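Local structure of transcription factor TAU subunit SFC1 (Schizosaccharomyces pombe, 4BJI) at residues A[45-50]-A[60-65]. The protein is the DNA-binding domain of a TFIIIC subunit, part of the tauA module that binds boxA promoter sites of tRNA genes for RNA polymerase III transcription. Sequence-based numbering, arbitrary orientation.
Sequences KPLFEK and LNHLDP
Leu47, in the last turns of helix 35-50, faces the type I beta turn Leu60 to Leu63, its CA 8.3 Å from the CA of His62, and no hydrogen bond links the two segments. The turn is closed by Leu63 N on Leu60 O at 3.1 Å. Leu47 is buried and carries the helix side of the contact alone. Its CD1 lies 3.8 Å from Leu63 CD2, methyl against methyl, and 4.1 Å from His62 CB. CD2 lies 4.1 Å from the same CB, so the fork of the leucine straddles that methylene, and CD2 also meets the imidazole obliquely. The CB of Leu47 points at the turn, and with CG anti to the carbonyl carbon (chi1 -65°) both methyls are set against the turn residues. The first side-chain bond of Leu63 points neither at Leu47 nor away from it; CD2 at the branch makes the contact. The imidazole of His62 has partners outside the two segments: ND1 hydrogen-bonds to Ala58 O in the preceding helix, and the ring meets Trp54 edge-to-face. Trp54, in strand 53-55, also hydrogen-bonds through NE1 to Leu47 O, tying the helix end to the strand. Leu63 extends the apolar patch to Ala43 and Leu44 of helix 35-50 and to Leu71 of helix 71-74; in this helix-turn-helix family region, the loop after helix 56-60 packs against helix 35-50 beside edge strand 53-55.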
loop_
_atom_site.group_PDB
_atom_site.type_symbol
_atom_site.label_atom_id
_atom_site.label_comp_id
_atom_site.label_asym_id
_atom_site.label_seq_id
_atom_site.Cartn_x
_atom_site.Cartn_y
_atom_site.Cartn_z
ATOM N N LYS A 45 12.276 7.957 9.783
ATOM C CA LYS A 45 12.622 9.078 8.931
ATOM C C LYS A 45 13.289 8.659 7.603
ATOM O O LYS A 45 12.835 9.086 6.545
ATOM C CB LYS A 45 13.484 10.103 9.709
ATOM C CG LYS A 45 12.652 10.984 10.680
ATOM C CD LYS A 45 13.554 11.881 11.498
ATOM C CE LYS A 45 12.743 12.841 12.377
ATOM N NZ LYS A 45 13.654 13.623 13.293
ATOM N N PRO A 46 14.351 7.828 7.653
ATOM C CA PRO A 46 14.964 7.434 6.374
ATOM C C PRO A 46 14.048 6.568 5.535
ATOM O O PRO A 46 14.159 6.596 4.306
ATOM C CB PRO A 46 16.196 6.629 6.790
ATOM C CG PRO A 46 16.054 6.378 8.242
ATOM C CD PRO A 46 15.187 7.471 8.794
ATOM N N LEU A 47 13.163 5.793 6.152
ATOM C CA LEU A 47 12.229 4.984 5.372
ATOM C C LEU A 47 11.284 5.890 4.573
ATOM O O LEU A 47 10.969 5.594 3.422
ATOM C CB LEU A 47 11.459 3.993 6.251
ATOM C CG LEU A 47 12.325 2.900 6.913
ATOM C CD1 LEU A 47 11.584 2.058 7.942
ATOM C CD2 LEU A 47 12.928 1.984 5.873
ATOM N N PHE A 48 10.840 6.992 5.162
ATOM C CA PHE A 48 9.989 7.936 4.445
ATOM C C PHE A 48 10.757 8.744 3.409
ATOM O O PHE A 48 10.150 9.185 2.433
ATOM C CB PHE A 48 9.245 8.863 5.408
ATOM C CG PHE A 48 7.995 8.265 5.979
ATOM C CD1 PHE A 48 6.883 8.034 5.176
ATOM C CD2 PHE A 48 7.926 7.911 7.304
ATOM C CE1 PHE A 48 5.731 7.479 5.683
ATOM C CE2 PHE A 48 6.745 7.347 7.827
ATOM C CZ PHE A 48 5.659 7.126 7.012
ATOM N N GLU A 49 12.067 8.921 3.581
ATOM C CA GLU A 49 12.875 9.504 2.498
ATOM C C GLU A 49 12.955 8.533 1.337
ATOM O O GLU A 49 12.884 8.958 0.172
ATOM C CB GLU A 49 14.293 9.856 2.968
ATOM C CG GLU A 49 14.338 10.914 4.026
ATOM C CD GLU A 49 13.890 12.308 3.541
ATOM O OE1 GLU A 49 13.694 12.524 2.335
ATOM O OE2 GLU A 49 13.758 13.195 4.407
ATOM N N LYS A 50 13.120 7.253 1.614
ATOM C CA LYS A 50 13.236 6.238 0.548
ATOM C C LYS A 50 11.914 6.069 -0.228
ATOM O O LYS A 50 11.890 5.871 -1.459
ATOM C CB LYS A 50 13.619 4.875 1.144
ATOM C CG LYS A 50 15.013 4.807 1.782
ATOM C CD LYS A 50 15.261 3.502 2.572
ATOM C CE LYS A 50 16.747 3.332 2.887
ATOM N NZ LYS A 50 17.031 2.165 3.768
ATOM N N LEU A 60 6.568 -2.374 9.096
ATOM C CA LEU A 60 6.948 -3.294 10.175
ATOM C C LEU A 60 8.032 -4.224 9.663
ATOM O O LEU A 60 8.956 -4.580 10.417
ATOM C CB LEU A 60 5.751 -4.107 10.631
ATOM C CG LEU A 60 4.695 -3.400 11.472
ATOM C CD1 LEU A 60 3.479 -4.284 11.579
ATOM C CD2 LEU A 60 5.261 -3.056 12.847
ATOM N N ASN A 61 7.924 -4.670 8.409
ATOM C CA ASN A 61 8.885 -5.627 7.859
ATOM C C ASN A 61 10.247 -5.009 7.562
ATOM O O ASN A 61 11.210 -5.712 7.261
ATOM C CB ASN A 61 8.288 -6.335 6.649
ATOM C CG ASN A 61 7.098 -7.207 7.042
ATOM O OD1 ASN A 61 6.981 -7.630 8.197
ATOM N ND2 ASN A 61 6.241 -7.492 6.112
ATOM N N HIS A 62 10.344 -3.693 7.705
ATOM C CA HIS A 62 11.618 -2.997 7.582
ATOM C C HIS A 62 12.118 -2.452 8.913
ATOM O O HIS A 62 13.099 -1.700 8.938
ATOM C CB HIS A 62 11.482 -1.813 6.649
ATOM C CG HIS A 62 11.387 -2.191 5.215
ATOM N ND1 HIS A 62 10.243 -2.712 4.637
ATOM C CD2 HIS A 62 12.303 -2.101 4.221
ATOM C CE1 HIS A 62 10.475 -2.952 3.360
ATOM N NE2 HIS A 62 11.712 -2.587 3.080
ATOM N N LEU A 63 11.404 -2.736 9.994
ATOM C CA LEU A 63 11.738 -2.205 11.319
ATOM C C LEU A 63 12.105 -3.288 12.327
ATOM O O LEU A 63 11.638 -4.420 12.259
ATOM C CB LEU A 63 10.561 -1.374 11.867
ATOM C CG LEU A 63 10.248 -0.026 11.203
ATOM C CD1 LEU A 63 8.863 0.468 11.580
ATOM C CD2 LEU A 63 11.288 0.991 11.570
ATOM N N ASP A 64 12.915 -2.909 13.302
ATOM C CA ASP A 64 13.166 -3.778 14.438
ATOM C C ASP A 64 11.821 -4.298 14.964
ATOM O O ASP A 64 10.899 -3.524 15.196
ATOM C CB ASP A 64 13.888 -2.975 15.524
ATOM C CG ASP A 64 14.384 -3.842 16.662
ATOM O OD1 ASP A 64 13.573 -4.587 17.248
ATOM O OD2 ASP A 64 15.590 -3.772 16.967
ATOM N N PRO A 65 11.694 -5.621 15.152
ATOM C CA PRO A 65 10.399 -6.144 15.620
ATOM C C PRO A 65 9.955 -5.672 17.014
ATOM O O PRO A 65 8.789 -5.835 17.366
ATOM C CB PRO A 65 10.590 -7.667 15.599
ATOM C CG PRO A 65 12.050 -7.898 15.345
ATOM C CD PRO A 65 12.589 -6.686 14.673
#